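Local coordinates for protein probable branched-chain-amino-acid aminotransferase (Thermotoga maritima MSB8, PDB 3CSW) that probably catalyses the pyridoxal-phosphate-dependent transfer of the amino group between leucine, isoleucine or valine and 2-oxoglutarate, the last step in leucine and isoleucine biosynthesis, at residues 47-52 with 280-285; 58-63 with 76-81; 63-68 with 199-204. All blocks are in the same frame, centred on the assembly; numbering follows the deposited sequence.

Contact 1. Residues 47-52 with 280-285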
# COMPACT_ATOMS: atom_id res chain seq x y z
N ARG A 47 32.45 -7.52 -14.79
CA ARG A 47 33.34 -7.03 -15.85
C ARG A 47 34.77 -7.21 -15.40
O ARG A 47 35.03 -7.49 -14.24
CB ARG A 47 33.07 -5.57 -16.19
CG ARG A 47 33.48 -4.57 -15.11
CD ARG A 47 33.67 -3.19 -15.70
NE ARG A 47 34.94 -3.15 -16.41
CZ ARG A 47 35.35 -2.14 -17.16
NH1 ARG A 47 34.60 -1.05 -17.33
NH2 ARG A 47 36.54 -2.21 -17.73
N THR A 48 35.71 -7.05 -16.32
CA THR A 48 37.12 -7.12 -16.01
C THR A 48 37.76 -5.74 -16.10
O THR A 48 37.26 -4.86 -16.80
CB THR A 48 37.88 -8.04 -16.98
OG1 THR A 48 37.71 -7.53 -18.31
CG2 THR A 48 37.36 -9.49 -16.91
N TYR A 49 38.85 -5.58 -15.35
CA TYR A 49 39.81 -4.48 -15.51
C TYR A 49 41.14 -5.19 -15.74
O TYR A 49 41.51 -6.09 -14.98
CB TYR A 49 39.87 -3.56 -14.30
CG TYR A 49 38.62 -2.73 -14.11
CD1 TYR A 49 38.36 -1.60 -14.90
CD2 TYR A 49 37.70 -3.04 -13.11
CE1 TYR A 49 37.20 -0.82 -14.71
CE2 TYR A 49 36.54 -2.27 -12.91
CZ TYR A 49 36.29 -1.18 -13.72
OH TYR A 49 35.14 -0.46 -13.49
N SER A 50 41.82 -4.83 -16.83
CA SER A 50 43.05 -5.52 -17.26
C SER A 50 42.82 -7.01 -17.41
O SER A 50 43.72 -7.81 -17.13
CB SER A 50 44.21 -5.26 -16.30
OG SER A 50 44.53 -3.88 -16.25
N ARG A 51 41.61 -7.38 -17.83
CA ARG A 51 41.26 -8.76 -18.07
C ARG A 51 41.19 -9.60 -16.79
O ARG A 51 41.04 -10.83 -16.84
CB ARG A 51 42.23 -9.37 -19.11
CG ARG A 51 42.35 -8.47 -20.37
CD ARG A 51 43.49 -8.82 -21.30
NE ARG A 51 43.47 -10.22 -21.71
CZ ARG A 51 44.33 -11.15 -21.28
NH1 ARG A 51 45.30 -10.87 -20.41
NH2 ARG A 51 44.20 -12.40 -21.73
N ALA A 52 41.25 -8.92 -15.64
CA ALA A 52 41.06 -9.55 -14.32
C ALA A 52 39.61 -9.33 -13.85
O ALA A 52 39.13 -8.19 -13.85
CB ALA A 52 42.02 -8.98 -13.30
N GLU A 280 39.35 -5.29 -1.18
CA GLU A 280 38.05 -6.00 -1.08
C GLU A 280 37.41 -6.34 -2.44
O GLU A 280 36.60 -7.25 -2.52
CB GLU A 280 37.07 -5.21 -0.21
CG GLU A 280 36.62 -3.89 -0.81
CD GLU A 280 35.71 -3.10 0.13
OE1 GLU A 280 36.17 -2.73 1.24
OE2 GLU A 280 34.55 -2.84 -0.26
N ASN A 281 37.78 -5.62 -3.49
CA ASN A 281 37.33 -5.91 -4.86
C ASN A 281 38.17 -6.96 -5.60
O ASN A 281 37.85 -7.30 -6.74
CB ASN A 281 37.33 -4.63 -5.69
CG ASN A 281 36.34 -3.62 -5.19
OD1 ASN A 281 35.23 -3.97 -4.80
ND2 ASN A 281 36.72 -2.35 -5.23
N TRP A 282 39.24 -7.44 -4.96
CA TRP A 282 40.20 -8.35 -5.59
C TRP A 282 40.58 -9.59 -4.80
O TRP A 282 41.45 -10.34 -5.24
CB TRP A 282 41.46 -7.58 -5.98
CG TRP A 282 41.15 -6.45 -6.92
CD1 TRP A 282 41.06 -5.13 -6.62
CD2 TRP A 282 40.82 -6.56 -8.31
NE1 TRP A 282 40.72 -4.40 -7.73
CE2 TRP A 282 40.58 -5.26 -8.79
CE3 TRP A 282 40.74 -7.63 -9.21
CZ2 TRP A 282 40.24 -4.99 -10.12
CZ3 TRP A 282 40.39 -7.37 -10.54
CH2 TRP A 282 40.16 -6.06 -10.97
N VAL A 283 39.94 -9.83 -3.67
CA VAL A 283 40.16 -11.02 -2.84
C VAL A 283 40.07 -12.28 -3.70
O VAL A 283 39.09 -12.43 -4.42
CB VAL A 283 39.07 -11.16 -1.74
CG1 VAL A 283 39.51 -12.17 -0.69
CG2 VAL A 283 38.76 -9.83 -1.08
N GLY A 284 41.05 -13.17 -3.60
CA GLY A 284 41.03 -14.47 -4.30
C GLY A 284 41.38 -14.52 -5.78
O GLY A 284 41.34 -15.60 -6.38
N ILE A 285 41.71 -13.36 -6.35
CA ILE A 285 42.00 -13.22 -7.78
C ILE A 285 43.51 -13.02 -8.00
O ILE A 285 44.21 -13.87 -8.58
CB ILE A 285 41.19 -12.02 -8.40
CG1 ILE A 285 39.70 -12.38 -8.53
CG2 ILE A 285 41.75 -11.58 -9.75
CD1 ILE A 285 39.41 -13.71 -9.27
OXT ILE A 285 44.08 -12.01 -7.58
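A small apolar contact joins the hairpin at the edge of an antiparallel sheet to the C-terminal tail: the outer rim of the Trp-282 indole, CZ3 and CH2, meets Ala-52 and Tyr-49. Trp-282 CZ3 lies 3.6 Å from both Ala-52 CB and Ala-52 O. Tyr-49 meets the indole at its edge, with CB 4.2 Å from Trp-282 CH2. On Trp-282, CG stands anti to the carbonyl carbon (chi1 -59°), and this carries the six-membered ring out to the turn. Ile-285 adds a looser touch, its CG2 branch 4.4 Å from Ala-52 CB.

Tyr-49 to Ala-52 form a type I' turn, closed by Tyr-49 N to Ala-52 O at 3.0 Å and by Ala-52 N to Tyr-49 O. The type I' turn is a standard two-residue hairpin link. Trp-282 to Ile-285 form a type II turn with Gly-284 at its third position. This turn brings Trp-282 and Ile-285 to the same alanine. Within the first strand, Tyr-49 CE1 sits 3.3 Å above the plane of the Arg-47 guanidinium, over its centre. Arg-47 NE and NH2 both bind Thr-48 O, at 2.9 Å each, which fixes the rotation of the guanidinium. The indole N-H of Trp-282 is bonded to Val-275 O.

Helix 262-276 supports both aromatic residues: Leu-276 touches Tyr-49 and Trp-282, and Phe-271 packs on Tyr-49. Helix 78-89 meets Ile-285 through Thr-82, and Lys-86 binds the Ile-285 O of the terminal carboxylate. The tail thus touches both helices as well as the hairpin of strands 42-49 and 52-53.

Contact 2. Residues 58-63 with 76-81. With PLP (pyridoxal-5'-phosphate), chain E.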
# COMPACT_ATOMS: atom_id res chain seq x y z
N LYS A 58 32.68 -10.47 -4.07
CA LYS A 58 31.44 -9.76 -3.79
C LYS A 58 30.27 -10.30 -4.61
O LYS A 58 29.17 -10.47 -4.08
CB LYS A 58 31.61 -8.26 -4.04
CG LYS A 58 32.52 -7.60 -3.02
CD LYS A 58 32.69 -6.12 -3.22
CE LYS A 58 33.42 -5.51 -2.03
NZ LYS A 58 33.68 -4.05 -2.33
N HIS A 59 30.52 -10.56 -5.89
CA HIS A 59 29.51 -11.14 -6.77
C HIS A 59 29.17 -12.58 -6.39
O HIS A 59 28.02 -12.97 -6.45
CB HIS A 59 29.96 -11.06 -8.22
CG HIS A 59 29.80 -9.70 -8.81
ND1 HIS A 59 28.57 -9.20 -9.18
CD2 HIS A 59 30.70 -8.72 -9.08
CE1 HIS A 59 28.72 -7.98 -9.67
NE2 HIS A 59 30.00 -7.67 -9.63
N TYR A 60 30.17 -13.36 -6.02
CA TYR A 60 29.96 -14.73 -5.55
C TYR A 60 29.05 -14.79 -4.32
O TYR A 60 28.16 -15.63 -4.24
CB TYR A 60 31.30 -15.40 -5.22
CG TYR A 60 31.17 -16.85 -4.81
CD1 TYR A 60 31.03 -17.86 -5.77
CD2 TYR A 60 31.16 -17.22 -3.47
CE1 TYR A 60 30.88 -19.19 -5.39
CE2 TYR A 60 31.01 -18.55 -3.08
CZ TYR A 60 30.87 -19.53 -4.04
OH TYR A 60 30.75 -20.85 -3.62
N THR A 61 29.27 -13.91 -3.36
CA THR A 61 28.45 -13.93 -2.13
C THR A 61 27.01 -13.47 -2.42
O THR A 61 26.08 -13.96 -1.78
CB THR A 61 29.10 -13.15 -0.96
OG1 THR A 61 29.02 -11.75 -1.20
CG2 THR A 61 30.58 -13.57 -0.80
N ARG A 62 26.82 -12.55 -3.36
CA ARG A 62 25.48 -12.10 -3.77
C ARG A 62 24.75 -13.24 -4.46
O ARG A 62 23.55 -13.42 -4.28
CB ARG A 62 25.50 -10.91 -4.74
CG ARG A 62 25.14 -9.54 -4.16
CD ARG A 62 24.20 -8.77 -5.12
NE ARG A 62 24.78 -8.57 -6.45
CZ ARG A 62 24.84 -7.42 -7.11
NH1 ARG A 62 24.35 -6.30 -6.59
NH2 ARG A 62 25.38 -7.38 -8.31
N LEU A 63 25.50 -13.99 -5.28
CA LEU A 63 24.94 -15.15 -5.98
C LEU A 63 24.46 -16.16 -4.94
O LEU A 63 23.33 -16.64 -5.02
CB LEU A 63 25.98 -15.77 -6.94
CG LEU A 63 25.52 -16.86 -7.93
CD1 LEU A 63 24.53 -16.34 -9.00
CD2 LEU A 63 26.72 -17.49 -8.63
N LEU A 76 29.33 -24.48 -7.23
CA LEU A 76 30.72 -24.03 -7.37
C LEU A 76 31.31 -23.45 -6.09
O LEU A 76 30.64 -22.74 -5.33
CB LEU A 76 30.84 -22.97 -8.48
CG LEU A 76 31.21 -23.47 -9.88
CD1 LEU A 76 31.37 -22.31 -10.84
CD2 LEU A 76 32.48 -24.28 -9.85
N SER A 77 32.59 -23.72 -5.87
CA SER A 77 33.32 -23.07 -4.79
C SER A 77 33.77 -21.71 -5.31
O SER A 77 33.73 -21.45 -6.52
CB SER A 77 34.52 -23.92 -4.34
OG SER A 77 35.53 -23.95 -5.34
N PHE A 78 34.17 -20.82 -4.40
CA PHE A 78 34.68 -19.53 -4.83
C PHE A 78 35.94 -19.74 -5.66
O PHE A 78 36.16 -19.08 -6.68
CB PHE A 78 35.01 -18.65 -3.64
CG PHE A 78 35.62 -17.34 -4.05
CD1 PHE A 78 34.97 -16.53 -4.98
CD2 PHE A 78 36.83 -16.93 -3.53
CE1 PHE A 78 35.53 -15.35 -5.39
CE2 PHE A 78 37.39 -15.72 -3.91
CZ PHE A 78 36.75 -14.94 -4.84
N ASP A 79 36.76 -20.68 -5.20
CA ASP A 79 38.02 -21.00 -5.85
C ASP A 79 37.80 -21.45 -7.29
O ASP A 79 38.52 -21.03 -8.20
CB ASP A 79 38.73 -22.08 -5.03
CG ASP A 79 40.14 -22.35 -5.51
OD1 ASP A 79 40.90 -21.38 -5.75
OD2 ASP A 79 40.48 -23.55 -5.61
N GLU A 80 36.79 -22.30 -7.51
CA GLU A 80 36.45 -22.78 -8.86
C GLU A 80 35.83 -21.68 -9.72
O GLU A 80 36.12 -21.58 -10.92
CB GLU A 80 35.49 -23.96 -8.77
CG GLU A 80 36.14 -25.21 -8.18
CD GLU A 80 35.13 -26.28 -7.75
OE1 GLU A 80 33.93 -25.96 -7.58
OE2 GLU A 80 35.56 -27.45 -7.57
N PHE A 81 34.96 -20.88 -9.10
CA PHE A 81 34.32 -19.70 -9.70
C PHE A 81 35.42 -18.80 -10.28
O PHE A 81 35.39 -18.47 -11.47
CB PHE A 81 33.51 -18.99 -8.61
CG PHE A 81 32.78 -17.73 -9.05
CD1 PHE A 81 31.67 -17.80 -9.87
CD2 PHE A 81 33.14 -16.49 -8.53
CE1 PHE A 81 30.97 -16.65 -10.22
CE2 PHE A 81 32.45 -15.34 -8.88
CZ PHE A 81 31.37 -15.42 -9.72
N1 PLP E . 19.70 -2.48 -9.87
C2 PLP E . 19.24 -3.56 -10.61
C2A PLP E . 17.76 -3.78 -10.68
C3 PLP E . 20.16 -4.40 -11.27
O3 PLP E . 19.73 -5.43 -12.08
C4 PLP E . 21.55 -4.14 -11.17
C4A PLP E . 22.55 -4.98 -11.91
O4A PLP E . 22.79 -4.74 -13.11
C5 PLP E . 21.98 -3.03 -10.42
C6 PLP E . 21.05 -2.22 -9.77
C5A PLP E . 23.42 -2.57 -10.45
O4P PLP E . 24.21 -3.33 -9.54
P PLP E . 25.82 -3.53 -9.74
O1P PLP E . 26.31 -4.64 -8.78
O2P PLP E . 26.52 -2.25 -9.42
O3P PLP E . 26.01 -3.93 -11.20
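Tyr-60 of helix 56-68 packs on Phe-78 and Phe-81 at the start of helix 78-89, with CA and CB of Phe-78 over one face of its ring and Phe-81 alongside CD1. Its OH donates to Leu-76 O at 2.6 Å, with the acceptor near the ring plane. Phe-78 CB is 4.1 Å from the centroid of the Tyr-60 ring, a CH-pi contact. Tyr-60 CD1 lies over a face of the Phe-81 ring, 3.7 Å from Phe-81 CG. The phenol extends off its helix to Leu-76 because CG lies anti to the backbone N (chi1 -176°). With the phenol cut back to an alanine here, Leu-76 O would probably lose this donor and the Phe-78 and Phe-81 side chains their shared partner.

Ser-77 is the N-cap of helix 78-89 and forms a capping box with Glu-80. Glu-80 N binds Ser-77 OG at 3.0 Å, and Ser-77 N binds Glu-80 OE1 at 3.1 Å. Further out, the ring of Tyr-57 meets Phe-78 edge-to-face.

In one of two modelled conformers, Arg-62 NH2 donates to PLP O1P at 2.9 Å, so this bond may not always be made. Its NE forms a salt bridge with Glu-44. An aromatic cluster beside the capping box of helix 78-89 thus joins that helix to helix 56-68, whose Arg-62 belongs to the PLP pocket.

Contact 3. Residues 63-68 with 199-204. With PLP (pyridoxal-5'-phosphate), chain E.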
# COMPACT_ATOMS: atom_id res chain seq x y z
N LEU A 63 25.50 -13.99 -5.28
CA LEU A 63 24.94 -15.15 -5.98
C LEU A 63 24.46 -16.16 -4.94
O LEU A 63 23.33 -16.64 -5.02
CB LEU A 63 25.98 -15.77 -6.94
CG LEU A 63 25.52 -16.86 -7.93
CD1 LEU A 63 24.53 -16.34 -9.00
CD2 LEU A 63 26.72 -17.49 -8.63
N LYS A 64 25.30 -16.46 -3.96
CA LYS A 64 24.92 -17.38 -2.88
C LYS A 64 23.65 -16.91 -2.14
O LYS A 64 22.74 -17.69 -1.86
CB LYS A 64 26.08 -17.56 -1.90
CG LYS A 64 25.79 -18.59 -0.84
CD LYS A 64 27.01 -18.93 0.05
CE LYS A 64 26.73 -20.20 0.89
NZ LYS A 64 25.27 -20.33 1.30
N ARG A 65 23.59 -15.62 -1.85
CA ARG A 65 22.44 -15.04 -1.19
C ARG A 65 21.16 -15.15 -2.03
O ARG A 65 20.11 -15.46 -1.47
CB ARG A 65 22.72 -13.57 -0.83
CG ARG A 65 21.59 -12.89 -0.11
CD ARG A 65 21.88 -11.44 0.13
NE ARG A 65 21.85 -10.70 -1.13
CZ ARG A 65 22.22 -9.43 -1.28
NH1 ARG A 65 22.64 -8.73 -0.23
NH2 ARG A 65 22.16 -8.87 -2.48
N SER A 66 21.24 -14.90 -3.34
CA SER A 66 20.10 -15.10 -4.23
C SER A 66 19.70 -16.58 -4.25
O SER A 66 18.51 -16.90 -4.28
CB SER A 66 20.40 -14.63 -5.66
OG SER A 66 20.34 -13.21 -5.78
N ALA A 67 20.70 -17.47 -4.24
CA ALA A 67 20.46 -18.90 -4.24
C ALA A 67 19.78 -19.36 -2.95
O ALA A 67 18.98 -20.29 -2.98
CB ALA A 67 21.77 -19.67 -4.46
N ASP A 68 20.09 -18.70 -1.84
CA ASP A 68 19.51 -19.05 -0.53
C ASP A 68 18.03 -18.74 -0.41
O ASP A 68 17.32 -19.44 0.31
CB ASP A 68 20.28 -18.40 0.61
CG ASP A 68 21.66 -19.04 0.83
OD1 ASP A 68 21.86 -20.20 0.40
OD2 ASP A 68 22.53 -18.37 1.42
N ILE A 199 15.67 -1.90 -2.52
CA ILE A 199 16.53 -1.91 -3.68
C ILE A 199 17.58 -3.01 -3.62
O ILE A 199 17.78 -3.62 -2.59
CB ILE A 199 17.23 -0.51 -3.86
CG1 ILE A 199 18.22 -0.24 -2.73
CG2 ILE A 199 16.17 0.59 -3.95
CD1 ILE A 199 19.17 0.91 -2.93
N LEU A 200 18.23 -3.24 -4.76
CA LEU A 200 19.40 -4.10 -4.87
C LEU A 200 20.66 -3.34 -4.41
O LEU A 200 20.85 -2.18 -4.77
CB LEU A 200 19.56 -4.50 -6.32
CG LEU A 200 20.44 -5.68 -6.61
CD1 LEU A 200 19.86 -6.94 -6.02
CD2 LEU A 200 20.56 -5.81 -8.10
N ASP A 201 21.47 -3.99 -3.57
CA ASP A 201 22.73 -3.40 -3.05
C ASP A 201 23.83 -3.58 -4.10
O ASP A 201 24.66 -4.48 -4.01
CB ASP A 201 23.14 -4.04 -1.70
CG ASP A 201 23.14 -5.58 -1.73
OD1 ASP A 201 22.36 -6.18 -2.52
OD2 ASP A 201 23.90 -6.18 -0.95
N GLY A 202 23.80 -2.73 -5.11
CA GLY A 202 24.77 -2.79 -6.17
C GLY A 202 26.20 -2.63 -5.68
O GLY A 202 26.48 -1.84 -4.76
N ILE A 203 27.08 -3.41 -6.28
CA ILE A 203 28.52 -3.37 -5.99
C ILE A 203 29.19 -2.06 -6.47
O ILE A 203 30.12 -1.58 -5.82
CB ILE A 203 29.23 -4.62 -6.58
CG1 ILE A 203 28.72 -5.85 -5.81
CG2 ILE A 203 30.79 -4.44 -6.56
CD1 ILE A 203 29.11 -7.18 -6.37
N THR A 204 28.72 -1.48 -7.58
CA THR A 204 29.22 -0.15 -8.03
C THR A 204 28.78 0.94 -7.06
O THR A 204 29.56 1.80 -6.68
CB THR A 204 28.72 0.22 -9.46
OG1 THR A 204 28.76 -0.93 -10.30
CG2 THR A 204 29.58 1.36 -10.08
N1 PLP E . 19.70 -2.48 -9.87
C2 PLP E . 19.24 -3.56 -10.61
C2A PLP E . 17.76 -3.78 -10.68
C3 PLP E . 20.16 -4.40 -11.27
O3 PLP E . 19.73 -5.43 -12.08
C4 PLP E . 21.55 -4.14 -11.17
C4A PLP E . 22.55 -4.98 -11.91
O4A PLP E . 22.79 -4.74 -13.11
C5 PLP E . 21.98 -3.03 -10.42
C6 PLP E . 21.05 -2.22 -9.77
C5A PLP E . 23.42 -2.57 -10.45
O4P PLP E . 24.21 -3.33 -9.54
P PLP E . 25.82 -3.53 -9.74
O1P PLP E . 26.31 -4.64 -8.78
O2P PLP E . 26.52 -2.25 -9.42
O3P PLP E . 26.01 -3.93 -11.20
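Arg-65 and Asp-201 join the two segments by a two-pronged salt bridge. Arg-65 NH2 binds Asp-201 OD1 at 2.7 Å, on the syn lone pair of that oxygen. Arg-65 NH1 binds Asp-201 OD2 at 2.9 Å, also on the syn side but tilted from the carboxylate plane. The grip is end-on, and the guanidinium and carboxylate planes are turned 37° from each other. The arginine chain is extended to CD and then bends at chi3 (70°), which brings its end to the carboxylate. Asp-201 itself is the centre of an inverse gamma turn.

Hydrogen bonds to the cofactor follow directly along the chain. Ile-203 N donates to PLP O1P at 2.9 Å. Thr-204 grips PLP O2P twice, through N at 3.0 Å and OG1 at 2.7 Å. Gly-202 is the N-cap of helix 203-214, and its CA lies 3.5 Å from PLP O4P; a side chain there would probably clash with that oxygen.

Apolar contact comes from Leu-200, whose CD2 rests 3.5 Å from PLP C3. The helix start probably helps to stabilise the phosphate charge, while the paired charges tie helix 56-68 to the turn leading into that phosphate-binding end.

In the fold
From the N terminus, the chain runs through the hairpin at 47-52 and enters helix 56-68. Contact 2 closes a short loop from this helix to the start of helix 78-89. Contact 3 closes a longer one from the end of helix 56-68 to 199-204. These two loops cross, and their first segments share Leu-63. Both contacts touch PLP. Contact 1 closes last, when the C-terminal tail returns to the hairpin, and it encloses the other two. Contacts 1 and 2 meet where Lys-58 forms a salt bridge with Glu-280. Helix 56-68 thus links the tail, helix 78-89 and the start of helix 203-214.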